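Local coordinates for protein glucose-1-phosphate thymidylyltransferase (Bacillus anthracis, PDB 4ECM) that catalyses the transfer of a thymidylyl group from dTTP to glucose 1-phosphate, giving dTDP-glucose and pyrophosphate, a step of dTDP-L-rhamnose biosynthesis, at residues K26-A31 / Q112-C117; V44-L49 / G83-F88; M74-K79 / R102-A107. All blocks are in the same frame, centred on the assembly; numbering follows the deposited sequence.

Contact 1 of 3, residues K26-A31 / Q112-C117; sequences KGIILA and QALGLC. With DAU (2'deoxy-thymidine-5'-diphospho-alpha-D-glucose), chain B.
Ile28 and Leu114 cross at about a right angle and meet by their methyl ends. CD1 of Ile28 comes to 3.6 Å from CD1 of Leu114. The CB of Leu114 does not itself point at strand 25-30. Its CG lies anti to the backbone N (chi1 177°), and this brings a methyl back to the strand. Cys117 lies on another flank of Ile28. Its SG is 3.8 Å from Ile28 CG2, and its CB is equally close to Ile28 CD1. Both branches of the isoleucine are therefore used. The sulfur makes an apolar contact here.

Two residues further along the strand, Leu30 points the same way as Ile28. Its CD2 reaches the CB of Ala113 at 3.9 Å. The small methyl of Ala113 lets the helix backbone come near, and Leu30 CD2 also approaches the Leu114 N at 4.2 Å.

The thymine of the bound dTDP-glucose lies at this end. Its O21 is 3.5 Å from Leu30 CB and 3.9 Å from Ala113 CB. Leu30, Ala31 and Ala113 all belong to the nucleotide-sugar pocket.

Helix 110-115 thus packs on one face of the central sheet of a nucleotidyltransferase fold. Val128 of the neighbouring strand 125-130 touches both Leu30 and Leu114. On the other face of the strand, Ile29 packs on helix 57-67.

No hydrogen bond joins the two segments. The contact is buried and purely apolar, so shape and van der Waals packing set the fit, and at its ligand end it offers thymine O21 carbon neighbours from both segments.

Contact 2 of 3, residues V44-L49 / G83-F88; sequences VTNKHL and GDVVSF. With DAU (2'deoxy-thymidine-5'-diphospho-alpha-D-glucose), chain B; POP (pyrophosphate 2-), chain C.
Leu49 CD2 approaches the Phe88 ring obliquely, 3.5 Å from Phe88 CD2. The two side chains slide past each other in opposite directions. The other methyl of Leu49, CD1, lies 3.4 Å from Asp84 CB and 4.0 Å from Val85 CG2. With CG anti to the carbonyl carbon (chi1 -60°), the branched end of Leu49 is set against the helix. Val44 of a second subunit packs against Asp84 and Phe88.

At the edge of the His48 ring, near its plane, lies O3' of the bound dTDP-glucose. NE2 and O3' are 2.5 Å apart and hydrogen-bonded, and either could be the donor. Pyrophosphate O5 approaches the same ring obliquely. In the Asn46 conformer described, one of two deposited, His48 ND1 donates to Asn46 OD1 at 3.3 Å, tilted 16° out of the ring plane. The His48 N donates to this oxygen from the same face of the amide and closes an Asx turn. Asn46 would thus help to fix the rotation of the histidine that meets the deoxyribose O3'. Lys47 NZ lies very close to pyrophosphate O4, at a length too short to be taken literally, and forms a salt bridge with Asp132.

Segment 44-49 belongs to the loop that follows strand 25-30 and precedes strand 51-52. It presses on helix 82-89. Leu49 and His48 both pack on Ile58 of helix 57-67, and Val85 packs on Ile75 of strand 72-77.

Contact 3 of 3, residues M74-K79 / R102-A107; sequences MIITGK and RVQDKA. With DAU (2'deoxy-thymidine-5'-diphospho-alpha-D-glucose), chain B.
Ile76 and Arg102 lie side by side and point the same way in the tight part of this contact. Ile76 CD1 is 3.6 Å from Arg102 CB. The Ile76 and Gln104 side chains cross at about a right angle, with Ile76 CG2 3.8 Å from Gln104 CB. Met74 folds over the aliphatic part of Arg102, its CE 3.9 Å from Arg102 CG. Beyond this the arginine leads away: NH1 bonds to Leu116 O, and NE to Phe99 O of a neighbouring subunit.

The backbones run parallel. Arg102 N donates to Ile75 O at 3.2 Å, and Gln104 N to Thr77 O at 3.0 Å. The bond from Thr77 N to Arg102 O is weak. Strands 72-77 and 98-103 are the two strands of a beta-alpha-beta unit, with helix 82-89 between them, in the Rossmann-like sheet of the nucleotidyltransferases.

Gln104 keeps CG anti to the backbone N (chi1 -175°) and stays extended, which carries its amide to the thymine. There OE1 accepts from N31 at 2.7 Å, nearly straight at 169°, while NE2 gives O41 a weak bond. Gln112 OE1 and Gly109 O also hold this NE2.

At the looser end, Lys79 CB rests 3.9 Å from Val103 CG1. A water takes the Lys79 N-H and lies 2.9 Å from Asp105 O, bridging the segments. Lys79 packs on Gly90 of the same neighbouring subunit, and the exposed Asp105 bonds through OD1 to its Ser91 OG.

All three contacts lie in the one nucleotidyltransferase region and touch the bound dTDP-glucose. Contacts 1 and 3 are closest, with centres about 9 Å apart. Their strands 25-30 and 72-77 are neighbours in the central sheet, and strand 98-103 leads on to helix 110-115. Contact 2 is about 12 Å from contact 3 and about 17 Å from contact 1. Along the chain, contacts 2 and 3 are nested inside the loop closed by contact 1, and their own segments alternate. Helix 82-89 of contact 2 joins the two strands of contact 3. Together they bring distant segments to base, sugar and pyrophosphate. Contacts 2 and 3 both touch one and the same neighbouring subunit, and contact 2 touches a further one.

Contact 1 of 3, residues K26-A31 / Q112-C117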
loop_
_atom_site.group_PDB
_atom_site.type_symbol
_atom_site.label_atom_id
_atom_site.label_comp_id
_atom_site.label_asym_id
_atom_site.label_seq_id
_atom_site.Cartn_x
_atom_site.Cartn_y
_atom_site.Cartn_z
ATOM N N LYS A 26 13.349 23.204 16.004
ATOM C CA LYS A 26 12.859 22.045 15.267
ATOM C C LYS A 26 11.344 22.088 15.170
ATOM O O LYS A 26 10.682 22.736 15.978
ATOM C CB LYS A 26 13.259 20.756 15.993
ATOM C CG LYS A 26 14.785 20.531 16.201
ATOM C CD LYS A 26 15.496 20.126 14.936
ATOM C CE LYS A 26 17.027 20.027 15.148
ATOM N NZ LYS A 26 17.454 19.102 16.234
ATOM N N GLY A 27 10.806 21.356 14.198
ATOM C CA GLY A 27 9.367 21.221 13.997
ATOM C C GLY A 27 8.895 19.780 14.221
ATOM O O GLY A 27 9.598 18.826 13.884
ATOM N N ILE A 28 7.703 19.631 14.793
ATOM C CA ILE A 28 7.104 18.332 15.059
ATOM C C ILE A 28 5.638 18.350 14.645
ATOM O O ILE A 28 4.894 19.229 15.055
ATOM C CB ILE A 28 7.196 17.981 16.548
ATOM C CG1 ILE A 28 8.677 17.911 16.984
ATOM C CG2 ILE A 28 6.489 16.663 16.833
ATOM C CD1 ILE A 28 8.886 17.788 18.478
ATOM N N ILE A 29 5.232 17.411 13.791
ATOM C CA ILE A 29 3.824 17.300 13.405
ATOM C C ILE A 29 3.353 15.945 13.913
ATOM O O ILE A 29 3.911 14.909 13.541
ATOM C CB ILE A 29 3.578 17.373 11.882
ATOM C CG1 ILE A 29 4.147 18.656 11.289
ATOM C CG2 ILE A 29 2.056 17.304 11.585
ATOM C CD1 ILE A 29 4.016 18.747 9.771
ATOM N N LEU A 30 2.349 15.958 14.779
ATOM C CA LEU A 30 1.801 14.741 15.354
ATOM C C LEU A 30 0.622 14.344 14.495
ATOM O O LEU A 30 -0.416 15.016 14.490
ATOM C CB LEU A 30 1.411 14.962 16.826
ATOM C CG LEU A 30 2.585 15.369 17.725
ATOM C CD1 LEU A 30 2.147 15.438 19.186
ATOM C CD2 LEU A 30 3.795 14.399 17.572
ATOM N N ALA A 31 0.788 13.255 13.751
ATOM C CA ALA A 31 -0.226 12.826 12.805
ATOM C C ALA A 31 -0.703 11.408 13.051
ATOM O O ALA A 31 -1.110 10.721 12.124
ATOM C CB ALA A 31 0.305 12.981 11.369
ATOM N N GLN A 112 2.596 11.089 24.582
ATOM C CA GLN A 112 3.351 9.882 24.233
ATOM C C GLN A 112 4.037 10.049 22.850
ATOM O O GLN A 112 5.205 9.701 22.659
ATOM C CB GLN A 112 2.391 8.691 24.165
ATOM C CG GLN A 112 3.083 7.342 23.947
ATOM C CD GLN A 112 2.085 6.199 23.747
ATOM O OE1 GLN A 112 1.315 6.187 22.781
ATOM N NE2 GLN A 112 2.139 5.209 24.635
ATOM N N ALA A 113 3.272 10.557 21.885
ATOM C CA ALA A 113 3.778 10.789 20.537
ATOM C C ALA A 113 4.948 11.769 20.591
ATOM O O ALA A 113 5.995 11.551 19.992
ATOM C CB ALA A 113 2.660 11.314 19.628
ATOM N N LEU A 114 4.788 12.832 21.360
ATOM C CA LEU A 114 5.849 13.836 21.475
ATOM C C LEU A 114 7.106 13.232 22.079
ATOM O O LEU A 114 8.215 13.602 21.696
ATOM C CB LEU A 114 5.375 15.021 22.313
ATOM C CG LEU A 114 6.384 16.130 22.584
ATOM C CD1 LEU A 114 6.861 16.754 21.300
ATOM C CD2 LEU A 114 5.744 17.188 23.480
ATOM N N GLY A 115 6.930 12.286 22.994
ATOM C CA GLY A 115 8.067 11.629 23.669
ATOM C C GLY A 115 9.030 10.934 22.723
ATOM O O GLY A 115 10.211 10.836 23.013
ATOM N N LEU A 116 8.522 10.449 21.584
ATOM C CA LEU A 116 9.348 9.760 20.565
ATOM C C LEU A 116 10.342 10.713 19.858
ATOM O O LEU A 116 11.276 10.269 19.170
ATOM C CB LEU A 116 8.439 9.144 19.492
ATOM C CG LEU A 116 7.325 8.214 19.980
ATOM C CD1 LEU A 116 6.351 7.898 18.852
ATOM C CD2 LEU A 116 7.890 6.931 20.616
ATOM N N CYS A 117 10.136 12.016 20.027
ATOM C CA CYS A 117 10.966 13.019 19.366
ATOM C C CYS A 117 12.133 13.510 20.220
ATOM O O CYS A 117 12.830 14.432 19.832
ATOM C CB CYS A 117 10.092 14.223 19.000
ATOM S SG CYS A 117 8.593 13.834 18.123
HETATM O O6 DAU B . -7.442 20.494 18.978
HETATM C C6 DAU B . -6.998 21.117 20.185
HETATM C C5 DAU B . -7.095 20.127 21.337
HETATM O O5 DAU B . -6.338 18.976 20.974
HETATM C C4 DAU B . -6.577 20.729 22.648
HETATM O O4 DAU B . -7.385 21.825 23.057
HETATM C C3 DAU B . -6.542 19.704 23.779
HETATM O O3 DAU B . -5.929 20.311 24.937
HETATM C C2 DAU B . -5.740 18.488 23.301
HETATM O O2 DAU B . -5.760 17.438 24.285
HETATM C C1 DAU B . -6.279 17.957 21.979
HETATM O O1 DAU B . -7.577 17.413 22.194
HETATM P P2 DAU B . -8.190 16.314 21.183
HETATM O O3P DAU B . -8.657 16.966 19.903
HETATM O O4P DAU B . -9.121 15.457 21.994
HETATM O OPP DAU B . -6.880 15.452 20.787
HETATM P P DAU B . -6.946 14.218 19.758
HETATM O O1P DAU B . -8.016 14.489 18.727
HETATM O O2P DAU B . -6.960 12.961 20.550
HETATM O "O5'" DAU B . -5.531 14.331 18.991
HETATM C "C5'" DAU B . -5.317 15.397 18.089
HETATM C "C4'" DAU B . -4.146 15.180 17.131
HETATM O "O4'" DAU B . -2.987 14.617 17.743
HETATM C "C3'" DAU B . -4.504 14.320 15.939
HETATM O "O3'" DAU B . -4.154 15.096 14.790
HETATM C "C2'" DAU B . -3.639 13.087 16.041
HETATM C "C1'" DAU B . -2.552 13.475 17.034
HETATM N N11 DAU B . -2.275 12.501 18.103
HETATM C C61 DAU B . -3.342 12.124 18.958
HETATM C C51 DAU B . -3.249 10.993 19.744
HETATM C C5A DAU B . -4.350 10.664 20.732
HETATM C C21 DAU B . -1.221 11.587 17.914
HETATM O O21 DAU B . -0.249 11.909 17.047
HETATM N N31 DAU B . -1.096 10.470 18.672
HETATM C C41 DAU B . -2.056 10.127 19.570
HETATM O O41 DAU B . -1.926 8.999 20.304
#

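Contact 2 of 3, residues V44-L49 / G83-F88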
loop_
_atom_site.group_PDB
_atom_site.type_symbol
_atom_site.label_atom_id
_atom_site.label_comp_id
_atom_site.label_asym_id
_atom_site.label_seq_id
_atom_site.Cartn_x
_atom_site.Cartn_y
_atom_site.Cartn_z
ATOM N N VAL A 44 -9.343 3.461 5.420
ATOM C CA VAL A 44 -8.132 3.124 4.716
ATOM C C VAL A 44 -7.040 4.178 4.835
ATOM O O VAL A 44 -5.871 3.844 5.024
ATOM C CB VAL A 44 -8.426 2.942 3.198
ATOM C CG1 VAL A 44 -7.137 2.761 2.398
ATOM C CG2 VAL A 44 -9.408 1.772 2.968
ATOM N N THR A 45 -7.444 5.431 4.662
ATOM C CA THR A 45 -6.520 6.551 4.508
ATOM C C THR A 45 -5.625 6.990 5.670
ATOM O O THR A 45 -4.443 6.657 5.706
ATOM C CB THR A 45 -7.294 7.770 3.966
ATOM O OG1 THR A 45 -7.853 7.433 2.685
ATOM C CG2 THR A 45 -6.376 8.987 3.828
ATOM N N ASN A 46 -6.198 7.767 6.575
ATOM C CA ASN A 46 -5.491 8.407 7.693
ATOM C C ASN A 46 -6.008 9.834 7.648
ATOM O O ASN A 46 -5.958 10.479 6.604
ATOM C CB ASN A 46 -3.969 8.368 7.554
ATOM C CG ASN A 46 -3.254 9.067 8.723
ATOM O OD1 ASN A 46 -3.087 10.289 8.734
ATOM N ND2 ASN A 46 -2.812 8.282 9.696
ATOM N N LYS A 47 -6.537 10.310 8.765
ATOM C CA LYS A 47 -7.201 11.618 8.805
ATOM C C LYS A 47 -6.400 12.769 8.211
ATOM O O LYS A 47 -6.934 13.558 7.465
ATOM C CB LYS A 47 -7.572 11.940 10.259
ATOM C CG LYS A 47 -7.999 13.369 10.500
ATOM C CD LYS A 47 -8.531 13.608 11.911
ATOM C CE LYS A 47 -7.529 13.327 12.989
ATOM N NZ LYS A 47 -7.978 13.890 14.311
ATOM N N HIS A 48 -5.100 12.792 8.489
ATOM C CA HIS A 48 -4.239 13.874 8.079
ATOM C C HIS A 48 -3.892 13.877 6.608
ATOM O O HIS A 48 -3.163 14.747 6.166
ATOM C CB HIS A 48 -2.989 13.893 8.958
ATOM C CG HIS A 48 -3.312 13.784 10.411
ATOM N ND1 HIS A 48 -3.270 12.586 11.092
ATOM C CD2 HIS A 48 -3.783 14.702 11.288
ATOM C CE1 HIS A 48 -3.667 12.785 12.338
ATOM N NE2 HIS A 48 -3.974 14.062 12.484
ATOM N N LEU A 49 -4.401 12.906 5.860
ATOM C CA LEU A 49 -4.210 12.886 4.431
ATOM C C LEU A 49 -5.540 13.182 3.723
ATOM O O LEU A 49 -5.609 13.154 2.490
ATOM C CB LEU A 49 -3.630 11.559 3.961
ATOM C CG LEU A 49 -2.272 11.206 4.564
ATOM C CD1 LEU A 49 -1.776 9.851 4.000
ATOM C CD2 LEU A 49 -1.233 12.331 4.317
ATOM N N GLY A 83 3.096 4.500 5.257
ATOM C CA GLY A 83 3.292 4.370 3.817
ATOM C C GLY A 83 2.685 5.531 3.047
ATOM O O GLY A 83 3.338 6.163 2.217
ATOM N N ASP A 84 1.429 5.820 3.336
ATOM C CA ASP A 84 0.706 6.886 2.642
ATOM C C ASP A 84 1.222 8.258 3.016
ATOM O O ASP A 84 1.347 9.114 2.162
ATOM C CB ASP A 84 -0.787 6.779 2.912
ATOM C CG ASP A 84 -1.444 5.620 2.163
ATOM O OD1 ASP A 84 -0.854 5.082 1.189
ATOM O OD2 ASP A 84 -2.576 5.269 2.537
ATOM N N VAL A 85 1.557 8.457 4.284
ATOM C CA VAL A 85 2.077 9.736 4.717
ATOM C C VAL A 85 3.389 10.013 4.000
ATOM O O VAL A 85 3.597 11.101 3.446
ATOM C CB VAL A 85 2.255 9.790 6.242
ATOM C CG1 VAL A 85 2.953 11.082 6.653
ATOM C CG2 VAL A 85 0.884 9.636 6.946
ATOM N N VAL A 86 4.266 9.019 3.976
ATOM C CA VAL A 86 5.547 9.169 3.297
ATOM C C VAL A 86 5.365 9.337 1.783
ATOM O O VAL A 86 6.097 10.101 1.159
ATOM C CB VAL A 86 6.493 8.013 3.642
ATOM C CG1 VAL A 86 7.743 8.067 2.782
ATOM C CG2 VAL A 86 6.851 8.074 5.145
ATOM N N SER A 87 4.380 8.652 1.185
ATOM C CA SER A 87 4.154 8.820 -0.243
ATOM C C SER A 87 3.823 10.259 -0.548
ATOM O O SER A 87 4.185 10.754 -1.606
ATOM C CB SER A 87 3.055 7.909 -0.778
ATOM O OG SER A 87 3.422 6.549 -0.632
ATOM N N PHE A 88 3.102 10.931 0.344
ATOM C CA PHE A 88 2.824 12.371 0.130
ATOM C C PHE A 88 4.018 13.272 0.399
ATOM O O PHE A 88 4.314 14.179 -0.392
ATOM C CB PHE A 88 1.724 12.895 1.057
ATOM C CG PHE A 88 0.349 12.845 0.486
ATOM C CD1 PHE A 88 -0.072 13.833 -0.405
ATOM C CD2 PHE A 88 -0.558 11.865 0.886
ATOM C CE1 PHE A 88 -1.376 13.817 -0.930
ATOM C CE2 PHE A 88 -1.870 11.843 0.370
ATOM C CZ PHE A 88 -2.278 12.815 -0.539
HETATM O O6 DAU B . -7.442 20.494 18.978
HETATM C C6 DAU B . -6.998 21.117 20.185
HETATM C C5 DAU B . -7.095 20.127 21.337
HETATM O O5 DAU B . -6.338 18.976 20.974
HETATM C C4 DAU B . -6.577 20.729 22.648
HETATM O O4 DAU B . -7.385 21.825 23.057
HETATM C C3 DAU B . -6.542 19.704 23.779
HETATM O O3 DAU B . -5.929 20.311 24.937
HETATM C C2 DAU B . -5.740 18.488 23.301
HETATM O O2 DAU B . -5.760 17.438 24.285
HETATM C C1 DAU B . -6.279 17.957 21.979
HETATM O O1 DAU B . -7.577 17.413 22.194
HETATM P P2 DAU B . -8.190 16.314 21.183
HETATM O O3P DAU B . -8.657 16.966 19.903
HETATM O O4P DAU B . -9.121 15.457 21.994
HETATM O OPP DAU B . -6.880 15.452 20.787
HETATM P P DAU B . -6.946 14.218 19.758
HETATM O O1P DAU B . -8.016 14.489 18.727
HETATM O O2P DAU B . -6.960 12.961 20.550
HETATM O "O5'" DAU B . -5.531 14.331 18.991
HETATM C "C5'" DAU B . -5.317 15.397 18.089
HETATM C "C4'" DAU B . -4.146 15.180 17.131
HETATM O "O4'" DAU B . -2.987 14.617 17.743
HETATM C "C3'" DAU B . -4.504 14.320 15.939
HETATM O "O3'" DAU B . -4.154 15.096 14.790
HETATM C "C2'" DAU B . -3.639 13.087 16.041
HETATM C "C1'" DAU B . -2.552 13.475 17.034
HETATM N N11 DAU B . -2.275 12.501 18.103
HETATM C C61 DAU B . -3.342 12.124 18.958
HETATM C C51 DAU B . -3.249 10.993 19.744
HETATM C C5A DAU B . -4.350 10.664 20.732
HETATM C C21 DAU B . -1.221 11.587 17.914
HETATM O O21 DAU B . -0.249 11.909 17.047
HETATM N N31 DAU B . -1.096 10.470 18.672
HETATM C C41 DAU B . -2.056 10.127 19.570
HETATM O O41 DAU B . -1.926 8.999 20.304
HETATM P P1 POP C . -10.006 9.775 16.859
HETATM O O1 POP C . -10.103 8.394 17.454
HETATM O O2 POP C . -11.127 10.027 15.885
HETATM O O3 POP C . -10.096 10.766 17.986
HETATM O O POP C . -8.586 9.900 16.088
HETATM P P2 POP C . -7.562 11.136 16.331
HETATM O O4 POP C . -8.337 12.430 16.234
HETATM O O5 POP C . -6.502 11.122 15.259
HETATM O O6 POP C . -6.921 11.058 17.711
#

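Contact 3 of 3, residues M74-K79 / R102-A107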
loop_
_atom_site.group_PDB
_atom_site.type_symbol
_atom_site.label_atom_id
_atom_site.label_comp_id
_atom_site.label_asym_id
_atom_site.label_seq_id
_atom_site.Cartn_x
_atom_site.Cartn_y
_atom_site.Cartn_z
ATOM N N MET A 74 10.029 16.566 12.283
ATOM C CA MET A 74 9.754 15.175 12.549
ATOM C C MET A 74 8.250 14.925 12.429
ATOM O O MET A 74 7.435 15.708 12.921
ATOM C CB MET A 74 10.271 14.754 13.932
ATOM C CG MET A 74 9.831 13.340 14.329
ATOM S SD MET A 74 10.906 12.536 15.542
ATOM C CE MET A 74 12.334 12.241 14.500
ATOM N N ILE A 75 7.902 13.825 11.783
ATOM C CA ILE A 75 6.515 13.429 11.561
ATOM C C ILE A 75 6.262 12.132 12.318
ATOM O O ILE A 75 6.979 11.142 12.121
ATOM C CB ILE A 75 6.267 13.162 10.076
ATOM C CG1 ILE A 75 6.625 14.394 9.210
ATOM C CG2 ILE A 75 4.818 12.668 9.826
ATOM C CD1 ILE A 75 5.757 15.556 9.360
ATOM N N ILE A 76 5.244 12.136 13.176
ATOM C CA ILE A 76 4.849 10.954 13.934
ATOM C C ILE A 76 3.497 10.435 13.434
ATOM O O ILE A 76 2.549 11.203 13.290
ATOM C CB ILE A 76 4.696 11.271 15.415
ATOM C CG1 ILE A 76 6.003 11.830 15.997
ATOM C CG2 ILE A 76 4.228 10.015 16.197
ATOM C CD1 ILE A 76 7.192 10.875 15.942
ATOM N N THR A 77 3.413 9.142 13.141
ATOM C CA THR A 77 2.138 8.543 12.745
ATOM C C THR A 77 2.151 7.056 13.061
ATOM O O THR A 77 3.143 6.536 13.569
ATOM C CB THR A 77 1.797 8.799 11.248
ATOM O OG1 THR A 77 0.404 8.520 11.016
ATOM C CG2 THR A 77 2.678 7.958 10.325
ATOM N N GLY A 78 1.034 6.386 12.795
ATOM C CA GLY A 78 0.911 4.938 13.046
ATOM C C GLY A 78 1.651 4.104 12.011
ATOM O O GLY A 78 1.942 4.563 10.914
ATOM N N LYS A 79 1.949 2.871 12.377
ATOM C CA LYS A 79 2.648 1.946 11.511
ATOM C C LYS A 79 1.944 1.744 10.157
ATOM O O LYS A 79 2.555 1.871 9.105
ATOM C CB LYS A 79 2.763 0.584 12.219
ATOM C CG LYS A 79 3.579 -0.435 11.460
ATOM C CD LYS A 79 3.857 -1.716 12.274
ATOM C CE LYS A 79 2.696 -2.690 12.244
ATOM N NZ LYS A 79 3.019 -3.955 12.971
ATOM N N ARG A 102 8.973 8.701 12.603
ATOM C CA ARG A 102 8.926 7.692 13.665
ATOM C C ARG A 102 7.502 7.177 13.863
ATOM O O ARG A 102 6.548 7.912 13.694
ATOM C CB ARG A 102 9.467 8.215 14.974
ATOM C CG ARG A 102 10.901 8.686 14.885
ATOM C CD ARG A 102 11.531 8.598 16.251
ATOM N NE ARG A 102 11.891 7.220 16.574
ATOM C CZ ARG A 102 12.003 6.736 17.803
ATOM N NH1 ARG A 102 11.698 7.486 18.865
ATOM N NH2 ARG A 102 12.366 5.468 17.972
ATOM N N VAL A 103 7.400 5.907 14.244
ATOM C CA VAL A 103 6.141 5.223 14.445
ATOM C C VAL A 103 5.656 5.236 15.895
ATOM O O VAL A 103 6.411 4.935 16.814
ATOM C CB VAL A 103 6.272 3.720 14.016
ATOM C CG1 VAL A 103 5.000 2.907 14.382
ATOM C CG2 VAL A 103 6.599 3.614 12.528
ATOM N N GLN A 104 4.380 5.579 16.076
ATOM C CA GLN A 104 3.726 5.524 17.370
ATOM C C GLN A 104 2.894 4.246 17.302
ATOM O O GLN A 104 1.962 4.151 16.516
ATOM C CB GLN A 104 2.848 6.749 17.611
ATOM C CG GLN A 104 2.266 6.770 19.004
ATOM C CD GLN A 104 1.381 7.959 19.274
ATOM O OE1 GLN A 104 0.908 8.635 18.346
ATOM N NE2 GLN A 104 1.137 8.227 20.568
ATOM N N ASP A 105 3.268 3.256 18.105
ATOM C CA ASP A 105 2.641 1.924 18.079
ATOM C C ASP A 105 1.133 1.926 18.290
ATOM O O ASP A 105 0.411 1.290 17.543
ATOM C CB ASP A 105 3.304 1.011 19.126
ATOM C CG ASP A 105 4.734 0.646 18.762
ATOM O OD1 ASP A 105 5.623 0.706 19.660
ATOM O OD2 ASP A 105 4.967 0.318 17.572
ATOM N N LYS A 106 0.677 2.635 19.316
ATOM C CA LYS A 106 -0.741 2.723 19.643
ATOM C C LYS A 106 -1.091 4.176 19.903
ATOM O O LYS A 106 -0.208 4.966 20.265
ATOM C CB LYS A 106 -1.058 1.889 20.893
ATOM C CG LYS A 106 -0.696 0.406 20.746
ATOM C CD LYS A 106 -1.114 -0.439 21.964
ATOM C CE LYS A 106 -0.772 -1.923 21.735
ATOM N NZ LYS A 106 -1.109 -2.795 22.901
ATOM N N ALA A 107 -2.370 4.522 19.737
ATOM C CA ALA A 107 -2.835 5.895 19.958
ATOM C C ALA A 107 -2.849 6.217 21.469
ATOM O O ALA A 107 -3.889 6.569 22.041
ATOM C CB ALA A 107 -4.223 6.087 19.339
HETATM O O6 DAU B . -7.442 20.494 18.978
HETATM C C6 DAU B . -6.998 21.117 20.185
HETATM C C5 DAU B . -7.095 20.127 21.337
HETATM O O5 DAU B . -6.338 18.976 20.974
HETATM C C4 DAU B . -6.577 20.729 22.648
HETATM O O4 DAU B . -7.385 21.825 23.057
HETATM C C3 DAU B . -6.542 19.704 23.779
HETATM O O3 DAU B . -5.929 20.311 24.937
HETATM C C2 DAU B . -5.740 18.488 23.301
HETATM O O2 DAU B . -5.760 17.438 24.285
HETATM C C1 DAU B . -6.279 17.957 21.979
HETATM O O1 DAU B . -7.577 17.413 22.194
HETATM P P2 DAU B . -8.190 16.314 21.183
HETATM O O3P DAU B . -8.657 16.966 19.903
HETATM O O4P DAU B . -9.121 15.457 21.994
HETATM O OPP DAU B . -6.880 15.452 20.787
HETATM P P DAU B . -6.946 14.218 19.758
HETATM O O1P DAU B . -8.016 14.489 18.727
HETATM O O2P DAU B . -6.960 12.961 20.550
HETATM O "O5'" DAU B . -5.531 14.331 18.991
HETATM C "C5'" DAU B . -5.317 15.397 18.089
HETATM C "C4'" DAU B . -4.146 15.180 17.131
HETATM O "O4'" DAU B . -2.987 14.617 17.743
HETATM C "C3'" DAU B . -4.504 14.320 15.939
HETATM O "O3'" DAU B . -4.154 15.096 14.790
HETATM C "C2'" DAU B . -3.639 13.087 16.041
HETATM C "C1'" DAU B . -2.552 13.475 17.034
HETATM N N11 DAU B . -2.275 12.501 18.103
HETATM C C61 DAU B . -3.342 12.124 18.958
HETATM C C51 DAU B . -3.249 10.993 19.744
HETATM C C5A DAU B . -4.350 10.664 20.732
HETATM C C21 DAU B . -1.221 11.587 17.914
HETATM O O21 DAU B . -0.249 11.909 17.047
HETATM N N31 DAU B . -1.096 10.470 18.672
HETATM C C41 DAU B . -2.056 10.127 19.570
HETATM O O41 DAU B . -1.926 8.999 20.304
HETATM O O HOH W 1 1.279 1.760 14.844
#